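Local coordinates for protein RnfH (Haemophilus influenzae, PDB 2HJ1) that is of unknown function, belongs to the RnfH family of ubiquitin-like proteins, and crystallises as a domain-swapped dimer, at residues Ile15-Ala20 against Lys28-Asp33. Numbering follows the deposited sequence.
Sequences IEIAYA and KSFQVD
Ile15 and Phe30 face each other as a hydrogen-bonded antiparallel pair, each N-H given to the other's carbonyl: Ile15 N lies 3.0 Å from Phe30 O, and Phe30 N 2.9 Å from Ile15 O. Two residues along, Ile17 and Lys28 repeat this pair of hydrogen bonds, and all four bonds are close to straight. Between these pairs, Glu16 and Ser29 form a non-hydrogen-bonded pair, where the strands draw in to 4.2 Å from CA to CA and Glu16 CA sends a C-H toward Lys28 O.

Ile15 can be followed outward from CB, which forks: the CG2 methyl meets Val32 CG2 at 4.1 Å, while the other branch, CG1, wedged between the backbone N and the carbonyl carbon (chi1 61°), lies 3.9 Å from Val32 CG1, the two side chains crossing at about a right angle. The longer branch ends in CD1, which reaches the edge of the Phe30 ring, near its plane, 4.3 Å from CD2. Ile17 CD1 comes to the same ring obliquely, 4.1 Å from CE2. Branched Ile and Val suit extended backbone and fill this apolar face, while the broad Phe30 ring serves both isoleucines. Lys28 shares the face, but its long chain lets the ammonium lead away from the partner strand. On the reverse face, Glu16 CG lies against Ser29 CB; the flexible glutamate and the small serine, both polar, suit this more open side.

Together the segments make the 12-19/26-33 hairpin of a ubiquitin-like fold. Ile17 packs on Ile47 of helix 47-50, and Glu16 to Tyr19 pair in parallel with a strand of the second subunit, whose Ile80 covers Ile17, so the sheet continues across the domain-swapped dimer.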
# COMPACT_ATOMS: atom_id res chain seq x y z
N ILE B 15 0.01 -6.93 -10.85
CA ILE B 15 0.47 -6.77 -9.47
C ILE B 15 1.95 -6.52 -9.47
O ILE B 15 2.61 -6.84 -10.46
CB ILE B 15 0.07 -8.01 -8.57
CG1 ILE B 15 0.68 -9.34 -9.03
CG2 ILE B 15 -1.45 -8.19 -8.57
CD1 ILE B 15 2.11 -9.66 -8.51
N GLU B 16 2.48 -5.98 -8.38
CA GLU B 16 3.91 -5.79 -8.22
C GLU B 16 4.46 -6.52 -7.02
O GLU B 16 3.75 -6.74 -6.04
CB GLU B 16 4.27 -4.30 -8.13
CG GLU B 16 3.92 -3.50 -9.38
CD GLU B 16 4.22 -2.01 -9.19
OE1 GLU B 16 3.71 -1.42 -8.22
OE2 GLU B 16 5.00 -1.44 -9.99
N ILE B 17 5.74 -6.88 -7.08
CA ILE B 17 6.45 -7.39 -5.92
C ILE B 17 7.71 -6.60 -5.73
O ILE B 17 8.44 -6.36 -6.71
CB ILE B 17 6.78 -8.91 -6.09
CG1 ILE B 17 5.48 -9.68 -6.22
CG2 ILE B 17 7.54 -9.46 -4.88
CD1 ILE B 17 5.71 -11.14 -6.67
N ALA B 18 7.98 -6.18 -4.48
CA ALA B 18 9.14 -5.34 -4.16
C ALA B 18 9.91 -5.97 -3.01
O ALA B 18 9.31 -6.50 -2.08
CB ALA B 18 8.70 -3.91 -3.74
N TYR B 19 11.22 -5.87 -3.08
CA TYR B 19 12.07 -6.38 -2.04
C TYR B 19 13.37 -5.62 -2.15
O TYR B 19 13.98 -5.59 -3.23
CB TYR B 19 12.33 -7.89 -2.24
CG TYR B 19 13.26 -8.52 -1.21
CD1 TYR B 19 12.89 -8.66 0.14
CD2 TYR B 19 14.49 -9.00 -1.61
CE1 TYR B 19 13.78 -9.26 1.09
CE2 TYR B 19 15.36 -9.62 -0.68
CZ TYR B 19 15.01 -9.73 0.64
OH TYR B 19 15.91 -10.35 1.47
N ALA B 20 13.87 -5.06 -1.06
CA ALA B 20 14.99 -4.12 -1.22
C ALA B 20 16.32 -4.75 -0.88
O ALA B 20 16.77 -4.69 0.25
CB ALA B 20 14.79 -2.88 -0.42
N LYS B 28 9.30 -5.70 -9.55
CA LYS B 28 8.77 -6.32 -10.78
C LYS B 28 7.27 -6.34 -10.79
O LYS B 28 6.65 -6.57 -9.77
CB LYS B 28 9.29 -7.77 -10.96
CG LYS B 28 10.79 -7.80 -11.14
CD LYS B 28 11.24 -8.83 -12.09
CE LYS B 28 12.73 -8.75 -12.26
NZ LYS B 28 13.37 -10.10 -12.63
N SER B 29 6.70 -6.10 -11.96
CA SER B 29 5.29 -6.15 -12.19
C SER B 29 5.00 -7.42 -13.01
O SER B 29 5.80 -7.79 -13.88
CB SER B 29 4.86 -4.84 -12.93
OG SER B 29 3.50 -4.93 -13.29
N PHE B 30 3.90 -8.10 -12.68
CA PHE B 30 3.47 -9.33 -13.37
C PHE B 30 2.02 -9.25 -13.71
O PHE B 30 1.23 -8.70 -12.96
CB PHE B 30 3.66 -10.59 -12.48
CG PHE B 30 5.10 -10.86 -12.12
CD1 PHE B 30 5.93 -11.51 -13.01
CD2 PHE B 30 5.63 -10.40 -10.91
CE1 PHE B 30 7.29 -11.72 -12.71
CE2 PHE B 30 6.98 -10.62 -10.58
CZ PHE B 30 7.80 -11.28 -11.47
N GLN B 31 1.67 -9.84 -14.83
CA GLN B 31 0.29 -10.07 -15.16
C GLN B 31 -0.11 -11.43 -14.61
O GLN B 31 0.60 -12.41 -14.84
CB GLN B 31 0.09 -10.03 -16.67
CG GLN B 31 -1.38 -10.11 -17.09
CD GLN B 31 -1.52 -10.24 -18.60
OE1 GLN B 31 -1.20 -9.30 -19.33
NE2 GLN B 31 -1.96 -11.40 -19.08
N VAL B 32 -1.22 -11.49 -13.87
CA VAL B 32 -1.62 -12.73 -13.16
C VAL B 32 -3.12 -12.98 -13.31
O VAL B 32 -3.89 -12.03 -13.61
CB VAL B 32 -1.23 -12.66 -11.65
CG1 VAL B 32 0.26 -12.37 -11.49
CG2 VAL B 32 -2.05 -11.57 -10.90
N ASP B 33 -3.56 -14.23 -13.09
CA ASP B 33 -5.00 -14.53 -12.97
C ASP B 33 -5.60 -13.92 -11.71
O ASP B 33 -5.15 -14.20 -10.59
CB ASP B 33 -5.27 -16.05 -12.93
CG ASP B 33 -4.67 -16.79 -14.13
OD1 ASP B 33 -4.55 -16.17 -15.19
OD2 ASP B 33 -4.28 -17.98 -13.98